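Local coordinates for Lmo0325 protein (Listeria monocytogenes EGD-e, PDB 4RYK) that probably binds DNA as a putative Rgg-family transcriptional regulator, joining a helix-turn-helix domain to an all-helical, probably TPR-like C-terminal domain, at residues M156-F167 and F182-Y193. Sequence-based numbering, arbitrary orientation.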
loop_
_atom_site.group_PDB
_atom_site.type_symbol
_atom_site.label_atom_id
_atom_site.label_comp_id
_atom_site.label_asym_id
_atom_site.label_seq_id
_atom_site.Cartn_x
_atom_site.Cartn_y
_atom_site.Cartn_z
HETATM N N MSE A 156 -20.564 18.614 -5.798
HETATM C CA MSE A 156 -20.346 17.373 -5.018
HETATM C C MSE A 156 -19.864 17.758 -3.637
HETATM O O MSE A 156 -19.046 18.687 -3.456
HETATM C CB MSE A 156 -19.306 16.474 -5.658
HETATM C CG MSE A 156 -19.767 15.931 -6.987
HETATM SE SE MSE A 156 -18.443 14.680 -7.780
HETATM C CE MSE A 156 -18.275 13.492 -6.269
ATOM N N GLN A 157 -20.350 17.052 -2.648
ATOM C CA GLN A 157 -20.079 17.406 -1.254
ATOM C C GLN A 157 -19.046 16.500 -0.649
ATOM O O GLN A 157 -18.413 16.849 0.359
ATOM C CB GLN A 157 -21.346 17.259 -0.401
ATOM C CG GLN A 157 -22.540 18.058 -0.841
ATOM C CD GLN A 157 -22.269 19.536 -0.835
ATOM O OE1 GLN A 157 -22.960 20.289 -1.525
ATOM N NE2 GLN A 157 -21.250 19.974 -0.076
ATOM N N THR A 158 -18.941 15.293 -1.201
ATOM C CA THR A 158 -17.989 14.309 -0.682
ATOM C C THR A 158 -17.333 13.595 -1.890
ATOM O O THR A 158 -17.967 13.354 -2.934
ATOM C CB THR A 158 -18.632 13.309 0.272
ATOM O OG1 THR A 158 -19.622 12.610 -0.425
ATOM C CG2 THR A 158 -19.343 13.982 1.369
ATOM N N TRP A 159 -16.033 13.359 -1.746
ATOM C CA TRP A 159 -15.190 12.826 -2.813
ATOM C C TRP A 159 -14.733 11.423 -2.443
ATOM O O TRP A 159 -14.502 11.143 -1.279
ATOM C CB TRP A 159 -13.998 13.709 -2.977
ATOM C CG TRP A 159 -14.230 14.993 -3.706
ATOM C CD1 TRP A 159 -15.407 15.611 -3.962
ATOM C CD2 TRP A 159 -13.215 15.871 -4.178
ATOM N NE1 TRP A 159 -15.195 16.819 -4.619
ATOM C CE2 TRP A 159 -13.853 17.014 -4.725
ATOM C CE3 TRP A 159 -11.833 15.802 -4.201
ATOM C CZ2 TRP A 159 -13.150 18.041 -5.326
ATOM C CZ3 TRP A 159 -11.127 16.849 -4.762
ATOM C CH2 TRP A 159 -11.795 17.958 -5.329
ATOM N N THR A 160 -14.665 10.539 -3.423
ATOM C CA THR A 160 -13.868 9.343 -3.301
ATOM C C THR A 160 -12.542 9.616 -3.997
ATOM O O THR A 160 -12.284 10.742 -4.427
ATOM C CB THR A 160 -14.583 8.146 -3.940
ATOM O OG1 THR A 160 -14.638 8.339 -5.344
ATOM C CG2 THR A 160 -16.014 8.031 -3.388
ATOM N N LEU A 161 -11.657 8.620 -4.085
ATOM C CA LEU A 161 -10.339 8.908 -4.643
ATOM C C LEU A 161 -10.379 9.266 -6.118
ATOM O O LEU A 161 -9.489 9.953 -6.614
ATOM C CB LEU A 161 -9.378 7.766 -4.396
ATOM C CG LEU A 161 -9.140 7.534 -2.917
ATOM C CD1 LEU A 161 -8.191 6.361 -2.729
ATOM C CD2 LEU A 161 -8.583 8.736 -2.186
ATOM N N GLU A 162 -11.404 8.824 -6.827
ATOM C CA GLU A 162 -11.582 9.229 -8.221
ATOM C C GLU A 162 -11.558 10.766 -8.368
ATOM O O GLU A 162 -10.918 11.302 -9.252
ATOM C CB GLU A 162 -12.896 8.642 -8.761
ATOM C CG GLU A 162 -13.252 9.082 -10.181
ATOM C CD GLU A 162 -12.379 8.396 -11.214
ATOM O OE1 GLU A 162 -11.645 7.430 -10.869
ATOM O OE2 GLU A 162 -12.437 8.766 -12.379
ATOM N N GLU A 163 -12.254 11.483 -7.497
ATOM C CA GLU A 163 -12.309 12.935 -7.622
ATOM C C GLU A 163 -11.009 13.559 -7.211
ATOM O O GLU A 163 -10.604 14.574 -7.772
ATOM C CB GLU A 163 -13.468 13.511 -6.806
ATOM C CG GLU A 163 -14.840 13.240 -7.418
ATOM C CD GLU A 163 -15.313 11.792 -7.196
ATOM O OE1 GLU A 163 -15.123 11.240 -6.092
ATOM O OE2 GLU A 163 -15.871 11.176 -8.121
ATOM N N VAL A 164 -10.316 12.941 -6.263
ATOM C CA VAL A 164 -8.976 13.382 -5.870
ATOM C C VAL A 164 -8.049 13.320 -7.085
ATOM O O VAL A 164 -7.302 14.251 -7.370
ATOM C CB VAL A 164 -8.367 12.526 -4.719
ATOM C CG1 VAL A 164 -7.011 13.016 -4.396
ATOM C CG2 VAL A 164 -9.201 12.647 -3.464
ATOM N N ARG A 165 -8.128 12.240 -7.847
ATOM C CA ARG A 165 -7.315 12.139 -9.074
ATOM C C ARG A 165 -7.764 13.127 -10.136
ATOM O O ARG A 165 -6.953 13.725 -10.807
ATOM C CB ARG A 165 -7.447 10.739 -9.625
ATOM C CG ARG A 165 -6.747 9.725 -8.763
ATOM C CD ARG A 165 -7.326 8.382 -9.097
ATOM N NE ARG A 165 -6.460 7.444 -8.499
ATOM C CZ ARG A 165 -6.779 6.418 -7.757
ATOM N NH1 ARG A 165 -8.065 6.002 -7.504
ATOM N NH2 ARG A 165 -5.719 5.748 -7.323
ATOM N N ILE A 166 -9.070 13.306 -10.287
ATOM C CA ILE A 166 -9.559 14.246 -11.273
ATOM C C ILE A 166 -9.057 15.659 -10.937
ATOM O O ILE A 166 -8.497 16.363 -11.792
ATOM C CB ILE A 166 -11.084 14.196 -11.373
ATOM C CG1 ILE A 166 -11.530 12.923 -12.095
ATOM C CG2 ILE A 166 -11.583 15.423 -12.133
ATOM C CD1 ILE A 166 -12.982 12.571 -11.877
ATOM N N PHE A 167 -9.221 16.040 -9.667
ATOM C CA PHE A 167 -8.859 17.348 -9.176
ATOM C C PHE A 167 -7.417 17.574 -9.452
ATOM O O PHE A 167 -7.021 18.662 -9.908
ATOM C CB PHE A 167 -9.043 17.443 -7.678
ATOM C CG PHE A 167 -8.691 18.752 -7.109
ATOM C CD1 PHE A 167 -9.298 19.903 -7.588
ATOM C CD2 PHE A 167 -7.839 18.847 -6.048
ATOM C CE1 PHE A 167 -9.024 21.136 -7.020
ATOM C CE2 PHE A 167 -7.567 20.070 -5.473
ATOM C CZ PHE A 167 -8.138 21.208 -5.968
ATOM N N PHE A 182 -12.831 23.609 -3.900
ATOM C CA PHE A 182 -12.635 22.180 -4.133
ATOM C C PHE A 182 -11.594 21.581 -3.157
ATOM O O PHE A 182 -11.771 20.488 -2.647
ATOM C CB PHE A 182 -12.192 21.881 -5.580
ATOM C CG PHE A 182 -13.270 22.008 -6.613
ATOM C CD1 PHE A 182 -14.604 21.780 -6.325
ATOM C CD2 PHE A 182 -12.938 22.320 -7.896
ATOM C CE1 PHE A 182 -15.592 21.901 -7.294
ATOM C CE2 PHE A 182 -13.919 22.473 -8.867
ATOM C CZ PHE A 182 -15.247 22.262 -8.573
ATOM N N TYR A 183 -10.503 22.293 -2.944
ATOM C CA TYR A 183 -9.524 21.931 -1.957
ATOM C C TYR A 183 -10.128 21.669 -0.562
ATOM O O TYR A 183 -9.823 20.642 0.074
ATOM C CB TYR A 183 -8.429 23.016 -1.900
ATOM C CG TYR A 183 -7.395 22.797 -0.808
ATOM C CD1 TYR A 183 -6.291 22.022 -1.042
ATOM C CD2 TYR A 183 -7.506 23.390 0.440
ATOM C CE1 TYR A 183 -5.347 21.812 -0.044
ATOM C CE2 TYR A 183 -6.553 23.187 1.428
ATOM C CZ TYR A 183 -5.480 22.392 1.175
ATOM O OH TYR A 183 -4.505 22.139 2.123
ATOM N N GLN A 184 -10.990 22.574 -0.092
ATOM C CA GLN A 184 -11.691 22.370 1.179
ATOM C C GLN A 184 -12.551 21.097 1.139
ATOM O O GLN A 184 -12.496 20.293 2.032
ATOM C CB GLN A 184 -12.485 23.615 1.598
ATOM C CG GLN A 184 -11.549 24.721 2.073
ATOM C CD GLN A 184 -12.208 26.100 2.231
ATOM O OE1 GLN A 184 -13.420 26.309 1.992
ATOM N NE2 GLN A 184 -11.393 27.070 2.633
ATOM N N ILE A 185 -13.266 20.835 0.078
ATOM C CA ILE A 185 -13.977 19.541 -0.001
ATOM C C ILE A 185 -13.040 18.321 0.014
ATOM O O ILE A 185 -13.315 17.342 0.706
ATOM C CB ILE A 185 -14.795 19.460 -1.281
ATOM C CG1 ILE A 185 -15.720 20.673 -1.430
ATOM C CG2 ILE A 185 -15.566 18.161 -1.339
ATOM C CD1 ILE A 185 -17.029 20.582 -0.699
HETATM N N MSE A 186 -11.961 18.382 -0.782
HETATM C CA MSE A 186 -10.867 17.367 -0.843
HETATM C C MSE A 186 -10.451 17.113 0.599
HETATM O O MSE A 186 -10.285 15.960 1.017
HETATM C CB MSE A 186 -9.656 17.765 -1.793
HETATM C CG MSE A 186 -8.288 16.969 -2.267
HETATM SE SE MSE A 186 -7.108 17.129 -0.630
HETATM C CE MSE A 186 -6.464 18.805 -1.381
ATOM N N LEU A 187 -10.216 18.159 1.376
ATOM C CA LEU A 187 -9.692 17.948 2.744
ATOM C C LEU A 187 -10.583 17.059 3.594
ATOM O O LEU A 187 -10.065 16.308 4.375
ATOM C CB LEU A 187 -9.426 19.239 3.508
ATOM C CG LEU A 187 -8.205 20.045 3.103
ATOM C CD1 LEU A 187 -8.102 21.276 4.009
ATOM C CD2 LEU A 187 -6.936 19.185 3.154
ATOM N N LYS A 188 -11.896 17.130 3.441
ATOM C CA LYS A 188 -12.783 16.245 4.204
ATOM C C LYS A 188 -12.532 14.774 3.839
ATOM O O LYS A 188 -12.646 13.899 4.651
ATOM C CB LYS A 188 -14.223 16.563 3.915
ATOM C CG LYS A 188 -14.566 17.980 4.296
ATOM C CD LYS A 188 -16.065 18.235 4.261
ATOM C CE LYS A 188 -16.701 17.723 2.980
ATOM N NZ LYS A 188 -18.096 18.241 2.806
ATOM N N SER A 189 -12.190 14.500 2.602
ATOM C CA SER A 189 -11.941 13.116 2.264
ATOM C C SER A 189 -10.521 12.703 2.702
ATOM O O SER A 189 -10.321 11.582 3.158
ATOM C CB SER A 189 -12.212 12.857 0.777
ATOM O OG SER A 189 -11.110 13.271 -0.019
ATOM N N TYR A 190 -9.565 13.611 2.615
ATOM C CA TYR A 190 -8.251 13.390 3.163
ATOM C C TYR A 190 -8.314 12.885 4.623
ATOM O O TYR A 190 -7.619 11.954 4.997
ATOM C CB TYR A 190 -7.413 14.678 3.053
ATOM C CG TYR A 190 -6.237 14.667 4.010
ATOM C CD1 TYR A 190 -5.197 13.785 3.820
ATOM C CD2 TYR A 190 -6.193 15.507 5.133
ATOM C CE1 TYR A 190 -4.138 13.726 4.721
ATOM C CE2 TYR A 190 -5.126 15.478 6.025
ATOM C CZ TYR A 190 -4.097 14.588 5.814
ATOM O OH TYR A 190 -3.029 14.461 6.686
ATOM N N GLU A 191 -9.173 13.482 5.431
ATOM C CA GLU A 191 -9.262 13.145 6.832
ATOM C C GLU A 191 -9.691 11.680 7.065
ATOM O O GLU A 191 -9.294 11.092 8.019
ATOM C CB GLU A 191 -10.232 14.134 7.557
ATOM C CG GLU A 191 -9.641 15.530 7.772
ATOM C CD GLU A 191 -8.452 15.521 8.755
ATOM O OE1 GLU A 191 -8.392 14.599 9.603
ATOM O OE2 GLU A 191 -7.569 16.423 8.691
ATOM N N LYS A 192 -10.524 11.126 6.204
ATOM C CA LYS A 192 -10.862 9.694 6.217
ATOM C C LYS A 192 -9.709 8.865 5.668
ATOM O O LYS A 192 -9.222 7.907 6.289
ATOM C CB LYS A 192 -12.051 9.432 5.301
ATOM C CG LYS A 192 -13.264 10.307 5.505
ATOM C CD LYS A 192 -13.796 10.118 6.913
ATOM C CE LYS A 192 -14.909 11.105 7.246
ATOM N NZ LYS A 192 -16.194 10.724 6.594
ATOM N N TYR A 193 -9.231 9.284 4.510
ATOM C CA TYR A 193 -8.364 8.449 3.715
ATOM C C TYR A 193 -6.893 8.458 4.140
ATOM O O TYR A 193 -6.104 7.706 3.593
ATOM C CB TYR A 193 -8.453 8.811 2.231
ATOM C CG TYR A 193 -9.693 8.374 1.514
ATOM C CD1 TYR A 193 -9.897 7.051 1.197
ATOM C CD2 TYR A 193 -10.671 9.298 1.104
ATOM C CE1 TYR A 193 -11.030 6.627 0.519
ATOM C CE2 TYR A 193 -11.827 8.879 0.411
ATOM C CZ TYR A 193 -11.993 7.550 0.126
ATOM O OH TYR A 193 -13.091 7.072 -0.554
HETATM O O HOH W 1 -14.801 15.151 0.488
HETATM O O HOH W 2 -15.338 8.244 0.348
#
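The indole of W159 packs one face against I185 and M186 of helix 182-193, with W159 CH2 reaching CB and the carbonyl oxygen of F182. I185 CG2 sits 3.8 Å from the centroid of the W159 five-membered ring, a CH-pi contact over the face. That methyl is anti to the I185 backbone N, whereas CG1 takes the place beside it. Farther along the indole, W159 CZ3 meets M186 CB at 3.4 Å. E163 CB lies over the rim of the opposite face, so the indole is held between its own chain segment and the partner helix. F167, its ring anti to the backbone N (chi1 180°), extends to F182, and F167 CE1 approaches F182 CB at 3.6 Å.

At the other end, L161 CD2 stands over the centre of the Y193 ring, 3.8 Å from its centroid and 9° off the normal, while W159 O lies at the edge of that ring, in plane. Polar links fasten the loop before helix 161-167: K188 NZ donates to Q157 O at 2.8 Å in the carbonyl plane, and one water bridges W159 N and I185 O. T160 is the N-cap of that helix, and its backbone N donates to E163 OE1 at 2.8 Å. K21 of the second subunit pairs with both E163 OE1 and T160 OG1, placing this helix start at the dimer contact.

F203 of helix 197-216 touches V164, M186, S189 and Y193, extending the apolar core. The axes of the segments 161-167 and 182-193 approach to 10.5 Å at 137°, a roughly antiparallel pairing of successive helices consistent with the TPR-like alpha-helical repeats of Rgg C-terminal domains.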